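PDB 6ZYV: CIR protein from Plasmodium chabaudi chabaudi, which is of unknown biochemical function, but belongs to the variant PIR family of malaria parasites and probably acts as a membrane-anchored protein of the infected red blood cell. Local coordinates for residues Lys13-Lys16 against Lys17-Cys21; Ala61-Ile64 against Trp65-Met69. The protein carries 5 engineered substitutions. All coordinates share one frame; numbering follows the deposited sequence.

Contact 1. Residues Lys13-Lys16 against Lys17-Cys21; sequences KDIK and KIDDC
K16 NZ is gripped by both carboxylate oxygens of D20, 3.0 Å from OD1 and 3.1 Å from OD2, in a forked salt bridge whose separate hydrogen bonds are weak. This i to i+4 pair spans the last full turn of helix 8-20, the first helix of the all-helical PIR ectodomain. The lysine leaves with CG opposite its backbone N (chi1 -179°), then bends at chi2 (114°) and again at chi4, which carries the ammonium across to the carboxylate. D20 OD1 also receives a weak hydrogen bond from T29 OG1 in the loop that follows.

A second salt bridge is spaced i to i+3: K17 NZ lies 3.2 Å from D14 OD1 and meets it nearly along its C-O axis. Here the two side chains run side by side, and the kink of K17 at chi3 (-60°) brings its CE past K13 O. D14 is buried against L66, M69 and F70 of helix 55-71; the ammonium of K17 probably offsets the cost of keeping its charge there. K13 points its own ammonium elsewhere, to a salt bridge with D172 of helix 154-174.

Beneath these pairs run four regular helical bonds, from K17, I18, D19 and D20 back to K13, D14, I15 and K16; the shortest joins D19 N to I15 O at 2.9 Å. Just beyond, C21 leaves helical geometry and is tied to C32 by a disulfide. Within the helix I18 CG2 rests 3.3 Å from I15 O; outward from it, I15 packs on W94, Y158 and F161. D19 OD1 accepts a hydrogen bond from the indole NE1 of W94; its other oxygen, OD2, rests 3.8 Å from the CG2 methyl of I15.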
loop_
_atom_site.group_PDB
_atom_site.type_symbol
_atom_site.label_atom_id
_atom_site.label_comp_id
_atom_site.label_asym_id
_atom_site.label_seq_id
_atom_site.Cartn_x
_atom_site.Cartn_y
_atom_site.Cartn_z
ATOM N N LYS A 13 1.735 7.187 -5.581
ATOM C CA LYS A 13 2.831 8.144 -5.591
ATOM C C LYS A 13 3.620 8.047 -4.288
ATOM O O LYS A 13 4.840 7.986 -4.318
ATOM C CB LYS A 13 2.219 9.555 -5.744
ATOM C CG LYS A 13 3.067 10.599 -6.432
ATOM C CD LYS A 13 2.148 11.500 -7.264
ATOM C CE LYS A 13 2.504 12.960 -7.260
ATOM N NZ LYS A 13 1.521 13.737 -8.077
ATOM N N ASP A 14 2.928 8.013 -3.140
ATOM C CA ASP A 14 3.579 7.958 -1.834
ATOM C C ASP A 14 4.332 6.666 -1.620
ATOM O O ASP A 14 5.457 6.703 -1.129
ATOM C CB ASP A 14 2.572 8.197 -0.695
ATOM C CG ASP A 14 1.898 9.552 -0.745
ATOM O OD1 ASP A 14 2.471 10.475 -1.357
ATOM O OD2 ASP A 14 0.767 9.675 -0.209
ATOM N N ILE A 15 3.752 5.532 -2.045
ATOM C CA ILE A 15 4.431 4.246 -1.901
ATOM C C ILE A 15 5.722 4.237 -2.720
ATOM O O ILE A 15 6.779 3.873 -2.191
ATOM C CB ILE A 15 3.496 3.038 -2.230
ATOM C CG1 ILE A 15 2.414 2.877 -1.153
ATOM C CG2 ILE A 15 4.299 1.763 -2.385
ATOM C CD1 ILE A 15 1.365 1.829 -1.429
ATOM N N LYS A 16 5.663 4.731 -3.975
ATOM C CA LYS A 16 6.881 4.803 -4.789
ATOM C C LYS A 16 7.972 5.664 -4.126
ATOM O O LYS A 16 9.150 5.271 -4.081
ATOM C CB LYS A 16 6.611 5.270 -6.229
ATOM C CG LYS A 16 7.900 5.309 -7.077
ATOM C CD LYS A 16 7.902 4.286 -8.219
ATOM C CE LYS A 16 9.072 4.415 -9.178
ATOM N NZ LYS A 16 10.364 4.142 -8.488
ATOM N N LYS A 17 7.567 6.810 -3.561
ATOM C CA LYS A 17 8.487 7.723 -2.875
ATOM C C LYS A 17 9.200 7.008 -1.699
ATOM O O LYS A 17 10.432 7.002 -1.644
ATOM C CB LYS A 17 7.727 8.981 -2.383
ATOM C CG LYS A 17 8.211 10.290 -2.993
ATOM C CD LYS A 17 7.245 11.477 -2.728
ATOM C CE LYS A 17 5.830 11.277 -3.279
ATOM N NZ LYS A 17 4.825 12.229 -2.689
ATOM N N ILE A 18 8.435 6.333 -0.808
ATOM C CA ILE A 18 9.046 5.644 0.315
ATOM C C ILE A 18 9.874 4.424 -0.138
ATOM O O ILE A 18 10.930 4.175 0.439
ATOM C CB ILE A 18 8.051 5.306 1.463
ATOM C CG1 ILE A 18 8.806 4.964 2.757
ATOM C CG2 ILE A 18 7.073 4.200 1.089
ATOM C CD1 ILE A 18 9.831 6.018 3.176
ATOM N N ASP A 19 9.448 3.712 -1.192
ATOM C CA ASP A 19 10.208 2.582 -1.718
ATOM C C ASP A 19 11.629 2.989 -2.122
ATOM O O ASP A 19 12.598 2.369 -1.667
ATOM C CB ASP A 19 9.495 1.946 -2.927
ATOM C CG ASP A 19 8.555 0.813 -2.603
ATOM O OD1 ASP A 19 8.635 0.285 -1.483
ATOM O OD2 ASP A 19 7.721 0.459 -3.474
ATOM N N ASP A 20 11.763 4.033 -2.951
ATOM C CA ASP A 20 13.075 4.481 -3.396
ATOM C C ASP A 20 13.964 4.942 -2.235
ATOM O O ASP A 20 15.186 4.819 -2.322
ATOM C CB ASP A 20 12.921 5.595 -4.447
ATOM C CG ASP A 20 12.052 5.196 -5.634
ATOM O OD1 ASP A 20 11.912 3.978 -5.887
ATOM O OD2 ASP A 20 11.502 6.102 -6.304
ATOM N N CYS A 21 13.374 5.419 -1.139
ATOM C CA CYS A 21 14.137 5.953 -0.027
ATOM C C CYS A 21 14.381 5.021 1.111
ATOM O O CYS A 21 14.895 5.500 2.116
ATOM C CB CYS A 21 13.486 7.229 0.480
ATOM S SG CYS A 21 13.877 8.690 -0.501
#

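Contact 2. Residues Ala61-Ile64 against Trp65-Met69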
loop_
_atom_site.group_PDB
_atom_site.type_symbol
_atom_site.label_atom_id
_atom_site.label_comp_id
_atom_site.label_asym_id
_atom_site.label_seq_id
_atom_site.Cartn_x
_atom_site.Cartn_y
_atom_site.Cartn_z
ATOM N N ALA A 61 10.021 4.042 10.310
ATOM C CA ALA A 61 9.881 5.456 9.990
ATOM C C ALA A 61 9.172 5.659 8.645
ATOM O O ALA A 61 8.370 6.571 8.514
ATOM C CB ALA A 61 11.249 6.114 9.979
ATOM N N GLY A 62 9.463 4.791 7.675
ATOM C CA GLY A 62 8.846 4.817 6.348
ATOM C C GLY A 62 7.368 4.487 6.381
ATOM O O GLY A 62 6.577 5.070 5.643
ATOM N N PHE A 63 6.988 3.568 7.262
ATOM C CA PHE A 63 5.606 3.160 7.453
ATOM C C PHE A 63 4.795 4.302 8.086
ATOM O O PHE A 63 3.672 4.558 7.662
ATOM C CB PHE A 63 5.542 1.895 8.328
ATOM C CG PHE A 63 4.142 1.436 8.651
ATOM C CD1 PHE A 63 3.416 0.674 7.746
ATOM C CD2 PHE A 63 3.546 1.780 9.855
ATOM C CE1 PHE A 63 2.120 0.264 8.040
ATOM C CE2 PHE A 63 2.260 1.371 10.147
ATOM C CZ PHE A 63 1.552 0.621 9.233
ATOM N N ILE A 64 5.356 4.972 9.095
ATOM C CA ILE A 64 4.711 6.103 9.763
ATOM C C ILE A 64 4.595 7.280 8.798
ATOM O O ILE A 64 3.526 7.885 8.700
ATOM C CB ILE A 64 5.452 6.473 11.053
ATOM C CG1 ILE A 64 5.322 5.321 12.060
ATOM C CG2 ILE A 64 4.954 7.791 11.642
ATOM C CD1 ILE A 64 6.312 5.423 13.172
ATOM N N TRP A 65 5.640 7.530 7.995
ATOM C CA TRP A 65 5.580 8.555 6.962
ATOM C C TRP A 65 4.401 8.284 5.984
ATOM O O TRP A 65 3.648 9.201 5.700
ATOM C CB TRP A 65 6.917 8.646 6.208
ATOM C CG TRP A 65 6.943 9.725 5.168
ATOM C CD1 TRP A 65 7.290 11.034 5.344
ATOM C CD2 TRP A 65 6.594 9.582 3.789
ATOM N NE1 TRP A 65 7.175 11.716 4.154
ATOM C CE2 TRP A 65 6.721 10.850 3.189
ATOM C CE3 TRP A 65 6.164 8.509 3.008
ATOM C CZ2 TRP A 65 6.486 11.057 1.832
ATOM C CZ3 TRP A 65 5.885 8.727 1.679
ATOM C CH2 TRP A 65 6.077 9.981 1.095
ATOM N N LEU A 66 4.198 7.013 5.560
ATOM C CA LEU A 66 3.099 6.600 4.695
ATOM C C LEU A 66 1.772 6.921 5.295
ATOM O O LEU A 66 0.955 7.508 4.616
ATOM C CB LEU A 66 3.102 5.077 4.404
ATOM C CG LEU A 66 3.759 4.561 3.134
ATOM C CD1 LEU A 66 3.301 3.107 2.863
ATOM C CD2 LEU A 66 3.505 5.505 1.929
ATOM N N LEU A 67 1.521 6.476 6.541
ATOM C CA LEU A 67 0.272 6.735 7.240
ATOM C C LEU A 67 0.008 8.217 7.383
ATOM O O LEU A 67 -1.127 8.639 7.210
ATOM C CB LEU A 67 0.267 6.089 8.636
ATOM C CG LEU A 67 0.013 4.598 8.714
ATOM C CD1 LEU A 67 0.003 4.150 10.190
ATOM C CD2 LEU A 67 -1.316 4.234 8.038
ATOM N N VAL A 68 1.044 9.011 7.693
ATOM C CA VAL A 68 0.890 10.454 7.821
ATOM C C VAL A 68 0.465 11.062 6.458
ATOM O O VAL A 68 -0.498 11.827 6.393
ATOM C CB VAL A 68 2.162 11.104 8.402
ATOM C CG1 VAL A 68 2.144 12.621 8.226
ATOM C CG2 VAL A 68 2.322 10.749 9.881
ATOM N N MET A 69 1.126 10.650 5.372
ATOM C CA MET A 69 0.792 11.129 4.035
ATOM C C MET A 69 -0.592 10.710 3.595
ATOM O O MET A 69 -1.277 11.506 2.987
ATOM C CB MET A 69 1.814 10.628 3.003
ATOM C CG MET A 69 3.165 11.244 3.162
ATOM S SD MET A 69 3.194 13.044 2.991
ATOM C CE MET A 69 2.631 13.228 1.271
#
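F63 and L67 make the close side-chain contact on this buried stretch of helix 55-71: ring atom CE2 of F63 stands 3.6 Å from CD1 of L67, with the methyl set obliquely to the ring. F63 CG is anti to the backbone N (chi1 177°), which brings the ring alongside the residue four further on. I64 and V68, also i to i+4, pack more loosely, their CG2 methyls 4.3 Å apart. Four main-chain bonds hold this stretch, the shortest running from W65 N to A61 O and from V68 N to I64 O, both 2.9 Å. V68 CG2 also lies 3.3 Å from I64 O. In contrast to these buried residues, M69 alone of the stretch is partly exposed; it lays its CG 3.5 Å above one face of the W65 indole, displaced from the ring centre.

Several neighbours surround the helix, and some residues touch two of them. F63 and L67 meet A91 of helix 81-101, and F63 also meets the Y114 ring nearly at right angles; I64 and L67 touch Y124 of helix 122-127, while W65 and L66 lean on I18 of helix 8-20.

Contacts 1 and 2 are short stretches of consecutive helices, 8-20 and 55-71, with centres about 10 Å apart, and they pack directly on each other. Contact 1 is partly buried: K16 and D20 pair toward the exposed side, the D14-K17 pair reaches in against helix 55-71, and I15 and I18 pack among neighbouring helices. Contact 2 is buried and held by apolar groups alone, apart from its main-chain bonds. At their interface I18 CD1 lies 3.5 Å from G62 CA, where the lack of a side chain probably helps the close approach. W94 of helix 81-101 touches I15 and I18 of contact 1 as well as F63 and L66 of contact 2, joining three helices.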